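Local coordinates for uncharacterized protein (Leishmania major, PDB 2B4W) that is of unknown function but probably has a beta-propeller-like fold related to that of glycosidases of the beta-fructosidase type, at residues Asn11-Lys23 / Tyr280-Asp294. Sequence-based numbering, arbitrary orientation.
Sequences NKRVYESVLLTFK and YSGVGDSHEGRITID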
loop_
_atom_site.group_PDB
_atom_site.type_symbol
_atom_site.label_atom_id
_atom_site.label_comp_id
_atom_site.label_asym_id
_atom_site.label_seq_id
_atom_site.Cartn_x
_atom_site.Cartn_y
_atom_site.Cartn_z
ATOM N N ASN A 11 -9.521 14.825 16.647
ATOM C CA ASN A 11 -10.508 15.163 15.635
ATOM C C ASN A 11 -10.879 14.021 14.712
ATOM O O ASN A 11 -11.502 14.239 13.667
ATOM C CB ASN A 11 -9.933 16.342 14.823
ATOM C CG ASN A 11 -9.922 17.612 15.653
ATOM O OD1 ASN A 11 -10.966 17.989 16.199
ATOM N ND2 ASN A 11 -8.761 18.250 15.757
ATOM N N LYS A 12 -10.536 12.768 15.015
ATOM C CA LYS A 12 -10.714 11.763 13.956
ATOM C C LYS A 12 -12.167 11.479 13.625
ATOM O O LYS A 12 -13.109 11.597 14.407
ATOM C CB LYS A 12 -9.940 10.504 14.329
ATOM C CG LYS A 12 -10.372 9.837 15.610
ATOM C CD LYS A 12 -9.432 8.686 15.980
ATOM C CE LYS A 12 -9.712 8.233 17.408
ATOM N NZ LYS A 12 -9.312 6.811 17.630
ATOM N N ARG A 13 -12.384 11.111 12.357
ATOM C CA ARG A 13 -13.742 10.957 11.831
ATOM C C ARG A 13 -13.862 9.647 11.065
ATOM O O ARG A 13 -13.560 9.520 9.881
ATOM C CB ARG A 13 -14.093 12.173 10.975
ATOM C CG ARG A 13 -15.557 12.396 10.695
ATOM C CD ARG A 13 -15.875 13.451 9.658
ATOM N NE ARG A 13 -15.374 14.768 9.930
ATOM C CZ ARG A 13 -14.584 15.563 9.235
ATOM N NH1 ARG A 13 -14.082 15.216 8.059
ATOM N NH2 ARG A 13 -14.273 16.758 9.731
ATOM N N VAL A 14 -14.283 8.630 11.803
ATOM C CA VAL A 14 -14.354 7.239 11.434
ATOM C C VAL A 14 -15.790 6.734 11.524
ATOM O O VAL A 14 -16.381 6.890 12.582
ATOM C CB VAL A 14 -13.493 6.356 12.363
ATOM C CG1 VAL A 14 -13.356 4.935 11.830
ATOM C CG2 VAL A 14 -12.136 7.001 12.559
ATOM N N TYR A 15 -16.287 6.137 10.451
ATOM C CA TYR A 15 -17.677 5.734 10.362
ATOM C C TYR A 15 -17.889 4.262 10.620
ATOM O O TYR A 15 -18.992 3.821 10.917
ATOM C CB TYR A 15 -18.205 6.045 8.962
ATOM C CG TYR A 15 -18.146 7.505 8.617
ATOM C CD1 TYR A 15 -16.951 8.068 8.191
ATOM C CD2 TYR A 15 -19.266 8.314 8.717
ATOM C CE1 TYR A 15 -16.890 9.405 7.879
ATOM C CE2 TYR A 15 -19.204 9.658 8.396
ATOM C CZ TYR A 15 -18.009 10.205 7.969
ATOM O OH TYR A 15 -17.908 11.546 7.645
ATOM N N GLU A 16 -16.829 3.487 10.455
ATOM C CA GLU A 16 -16.827 2.040 10.611
ATOM C C GLU A 16 -15.373 1.642 10.908
ATOM O O GLU A 16 -14.476 2.322 10.406
ATOM C CB GLU A 16 -17.296 1.238 9.405
ATOM C CG GLU A 16 -18.489 1.717 8.625
ATOM C CD GLU A 16 -18.919 0.882 7.450
ATOM O OE1 GLU A 16 -18.387 -0.232 7.231
ATOM O OE2 GLU A 16 -19.813 1.378 6.739
ATOM N N SER A 17 -15.196 0.588 11.678
ATOM C CA SER A 17 -13.879 0.150 12.152
ATOM C C SER A 17 -13.924 -1.335 12.473
ATOM O O SER A 17 -14.649 -1.802 13.357
ATOM C CB SER A 17 -13.464 1.013 13.341
ATOM O OG SER A 17 -12.250 0.611 13.918
ATOM N N VAL A 18 -13.158 -2.103 11.695
ATOM C CA VAL A 18 -13.145 -3.549 11.799
ATOM C C VAL A 18 -11.714 -4.063 11.573
ATOM O O VAL A 18 -10.878 -3.305 11.063
ATOM C CB VAL A 18 -14.038 -4.286 10.786
ATOM C CG1 VAL A 18 -15.501 -3.856 10.861
ATOM C CG2 VAL A 18 -13.501 -4.071 9.372
ATOM N N LEU A 19 -11.559 -5.330 11.961
ATOM C CA LEU A 19 -10.352 -6.084 11.623
ATOM C C LEU A 19 -10.771 -7.188 10.658
ATOM O O LEU A 19 -11.810 -7.821 10.864
ATOM C CB LEU A 19 -9.640 -6.641 12.849
ATOM C CG LEU A 19 -8.968 -5.592 13.748
ATOM C CD1 LEU A 19 -8.371 -6.274 14.973
ATOM C CD2 LEU A 19 -7.923 -4.781 12.994
ATOM N N LEU A 20 -9.970 -7.382 9.614
ATOM C CA LEU A 20 -10.295 -8.454 8.684
ATOM C C LEU A 20 -10.092 -9.790 9.402
ATOM O O LEU A 20 -9.239 -9.877 10.286
ATOM C CB LEU A 20 -9.432 -8.456 7.421
ATOM C CG LEU A 20 -9.368 -7.156 6.616
ATOM C CD1 LEU A 20 -8.966 -7.405 5.170
ATOM C CD2 LEU A 20 -10.697 -6.435 6.694
ATOM N N THR A 21 -10.864 -10.780 8.999
ATOM C CA THR A 21 -10.682 -12.143 9.484
ATOM C C THR A 21 -10.143 -12.940 8.292
ATOM O O THR A 21 -10.634 -12.754 7.171
ATOM C CB THR A 21 -11.929 -12.852 10.038
ATOM O OG1 THR A 21 -12.880 -13.044 8.984
ATOM C CG2 THR A 21 -12.586 -12.028 11.122
ATOM N N PHE A 22 -9.130 -13.756 8.513
ATOM C CA PHE A 22 -8.499 -14.554 7.471
ATOM C C PHE A 22 -8.611 -16.040 7.842
ATOM O O PHE A 22 -8.419 -16.336 9.016
ATOM C CB PHE A 22 -7.034 -14.190 7.238
ATOM C CG PHE A 22 -6.822 -12.774 6.736
ATOM C CD1 PHE A 22 -6.674 -11.719 7.615
ATOM C CD2 PHE A 22 -6.784 -12.525 5.385
ATOM C CE1 PHE A 22 -6.481 -10.441 7.124
ATOM C CE2 PHE A 22 -6.584 -11.253 4.893
ATOM C CZ PHE A 22 -6.443 -10.194 5.762
ATOM N N LYS A 23 -8.914 -16.888 6.874
ATOM C CA LYS A 23 -9.077 -18.324 6.999
ATOM C C LYS A 23 -8.168 -19.083 6.054
ATOM O O LYS A 23 -7.827 -18.648 4.966
ATOM C CB LYS A 23 -10.520 -18.755 6.756
ATOM C CG LYS A 23 -11.529 -18.243 7.767
ATOM C CD LYS A 23 -12.930 -18.228 7.155
ATOM C CE LYS A 23 -13.888 -19.014 8.044
ATOM N NZ LYS A 23 -13.858 -18.489 9.442
ATOM N N TYR A 280 -7.958 0.256 3.983
ATOM C CA TYR A 280 -7.326 -0.986 4.398
ATOM C C TYR A 280 -5.899 -0.700 4.830
ATOM O O TYR A 280 -5.144 0.041 4.186
ATOM C CB TYR A 280 -7.371 -1.997 3.257
ATOM C CG TYR A 280 -8.773 -2.451 2.911
ATOM C CD1 TYR A 280 -9.646 -1.703 2.137
ATOM C CD2 TYR A 280 -9.216 -3.674 3.395
ATOM C CE1 TYR A 280 -10.927 -2.160 1.848
ATOM C CE2 TYR A 280 -10.477 -4.129 3.111
ATOM C CZ TYR A 280 -11.335 -3.376 2.336
ATOM O OH TYR A 280 -12.585 -3.892 2.097
ATOM N N SER A 281 -5.544 -1.295 5.976
ATOM C CA SER A 281 -4.233 -1.046 6.536
ATOM C C SER A 281 -3.702 -2.246 7.309
ATOM O O SER A 281 -4.490 -2.972 7.909
ATOM C CB SER A 281 -4.283 0.126 7.516
ATOM O OG SER A 281 -2.984 0.624 7.814
ATOM N N GLY A 282 -2.374 -2.379 7.265
ATOM C CA GLY A 282 -1.728 -3.274 8.224
ATOM C C GLY A 282 -1.835 -2.586 9.587
ATOM O O GLY A 282 -1.746 -1.363 9.653
ATOM N N VAL A 283 -2.034 -3.379 10.623
ATOM C CA VAL A 283 -2.214 -2.910 11.987
ATOM C C VAL A 283 -1.211 -3.571 12.933
ATOM O O VAL A 283 -1.204 -4.799 13.049
ATOM C CB VAL A 283 -3.661 -3.205 12.427
ATOM C CG1 VAL A 283 -3.839 -2.839 13.889
ATOM C CG2 VAL A 283 -4.661 -2.466 11.541
ATOM N N GLY A 284 -0.357 -2.802 13.604
ATOM C CA GLY A 284 0.594 -3.359 14.566
ATOM C C GLY A 284 1.536 -4.413 14.047
ATOM O O GLY A 284 2.136 -5.139 14.855
ATOM N N ASP A 285 1.707 -4.541 12.737
ATOM C CA ASP A 285 2.473 -5.569 12.057
ATOM C C ASP A 285 1.962 -6.960 12.433
ATOM O O ASP A 285 2.705 -7.944 12.384
ATOM C CB ASP A 285 3.981 -5.497 12.309
ATOM C CG ASP A 285 4.696 -4.604 11.312
ATOM O OD1 ASP A 285 4.052 -3.769 10.635
ATOM O OD2 ASP A 285 5.932 -4.704 11.179
ATOM N N SER A 286 0.686 -7.038 12.792
ATOM C CA SER A 286 0.070 -8.320 13.124
ATOM C C SER A 286 -1.311 -8.595 12.558
ATOM O O SER A 286 -1.708 -9.774 12.450
ATOM C CB SER A 286 -0.048 -8.386 14.663
ATOM O OG SER A 286 -0.943 -7.411 15.167
ATOM N N HIS A 287 -2.075 -7.554 12.222
ATOM C CA HIS A 287 -3.436 -7.697 11.713
ATOM C C HIS A 287 -3.637 -6.795 10.489
ATOM O O HIS A 287 -2.779 -5.976 10.169
ATOM C CB HIS A 287 -4.493 -7.341 12.761
ATOM C CG HIS A 287 -4.579 -8.200 13.987
ATOM N ND1 HIS A 287 -3.558 -8.244 14.920
ATOM C CD2 HIS A 287 -5.525 -9.027 14.480
ATOM C CE1 HIS A 287 -3.870 -9.061 15.920
ATOM N NE2 HIS A 287 -5.069 -9.557 15.683
ATOM N N GLU A 288 -4.771 -6.954 9.825
ATOM C CA GLU A 288 -5.201 -6.084 8.729
ATOM C C GLU A 288 -6.515 -5.428 9.140
ATOM O O GLU A 288 -7.432 -6.129 9.548
ATOM C CB GLU A 288 -5.319 -6.868 7.423
ATOM C CG GLU A 288 -5.512 -6.098 6.139
ATOM C CD GLU A 288 -4.421 -5.163 5.692
ATOM O OE1 GLU A 288 -3.244 -5.336 6.096
ATOM O OE2 GLU A 288 -4.713 -4.223 4.890
ATOM N N GLY A 289 -6.571 -4.099 9.034
ATOM C CA GLY A 289 -7.791 -3.420 9.404
ATOM C C GLY A 289 -8.428 -2.692 8.230
ATOM O O GLY A 289 -7.816 -2.426 7.191
ATOM N N ARG A 290 -9.703 -2.362 8.414
ATOM C CA ARG A 290 -10.462 -1.500 7.530
ATOM C C ARG A 290 -11.256 -0.478 8.356
ATOM O O ARG A 290 -11.993 -0.869 9.267
ATOM C CB ARG A 290 -11.414 -2.318 6.654
ATOM C CG ARG A 290 -12.412 -1.470 5.880
ATOM C CD ARG A 290 -13.434 -2.276 5.144
ATOM N NE ARG A 290 -14.497 -2.867 5.934
ATOM C CZ ARG A 290 -15.521 -2.219 6.481
ATOM N NH1 ARG A 290 -15.697 -0.916 6.379
ATOM N NH2 ARG A 290 -16.440 -2.877 7.189
ATOM N N ILE A 291 -11.096 0.794 8.013
ATOM C CA ILE A 291 -11.896 1.879 8.552
ATOM C C ILE A 291 -12.517 2.623 7.357
ATOM O O ILE A 291 -11.856 2.700 6.314
ATOM C CB ILE A 291 -11.148 2.904 9.425
ATOM C CG1 ILE A 291 -9.960 3.563 8.740
ATOM C CG2 ILE A 291 -10.802 2.247 10.771
ATOM C CD1 ILE A 291 -9.175 4.622 9.505
ATOM N N THR A 292 -13.725 3.107 7.579
ATOM C CA THR A 292 -14.480 3.906 6.602
ATOM C C THR A 292 -14.334 5.361 7.030
ATOM O O THR A 292 -14.635 5.710 8.164
ATOM C CB THR A 292 -15.938 3.444 6.519
ATOM O OG1 THR A 292 -15.985 2.049 6.166
ATOM C CG2 THR A 292 -16.695 4.197 5.441
ATOM N N ILE A 293 -13.846 6.176 6.110
ATOM C CA ILE A 293 -13.440 7.545 6.258
ATOM C C ILE A 293 -13.900 8.388 5.064
ATOM O O ILE A 293 -14.290 7.859 4.031
ATOM C CB ILE A 293 -11.912 7.617 6.404
ATOM C CG1 ILE A 293 -11.118 7.059 5.231
ATOM C CG2 ILE A 293 -11.467 6.901 7.676
ATOM C CD1 ILE A 293 -9.703 7.591 5.148
ATOM N N ASP A 294 -13.879 9.692 5.207
ATOM C CA ASP A 294 -14.193 10.625 4.143
ATOM C C ASP A 294 -13.147 10.515 3.028
ATOM O O ASP A 294 -11.990 10.182 3.303
ATOM C CB ASP A 294 -14.205 12.059 4.656
ATOM C CG ASP A 294 -15.173 12.258 5.806
ATOM O OD1 ASP A 294 -16.391 12.115 5.578
ATOM O OD2 ASP A 294 -14.708 12.541 6.929
HETATM O O HOH W 1 -18.719 -2.796 8.741
HETATM O O HOH W 2 -6.590 -9.181 10.903
#
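The Arg290 guanidinium takes Glu16 at its edge: NH1 reaches OE1 at 2.9 Å and NH2 the same oxygen at 3.3 Å, an end-on grip on one atom. The extended start of Arg290 (chi1 170°) and its turn at chi3 bring that edge to Glu16. Carboxylate and guanidinium planes stand 88° apart, and NH1 comes from above the carboxylate plane. A water also bridges Glu16 OE1 and Arg290 NH2, while Asp69 and Asp278 pair with the same arginine. One face of the Tyr280 ring carries Arg290 CG, offset toward the rim; Leu20 CD1 sits at the ring's edge. Phe22 CE1, on the ring edge, lies 3.8 Å from Glu288 CB. Strands 16-19 and 287-293 pair antiparallel, with Val18 and Arg290 bonded both ways through their backbones. Leu19 lies on the face opposite Val18 and Arg290, its CD2 3.8 Å from Gly289 CA. Beyond Ile293, the Asp294 carboxylate takes two donors: Tyr15 OH at OD1 (2.6 Å, syn side) and Arg13 NH1 at OD2 (3.0 Å, straight). An early strand thus joins a late hairpin, 277-293, in one mixed sheet, consistent with beta-propeller closure, and the carboxylates round Arg290 would probably favour its positive charge.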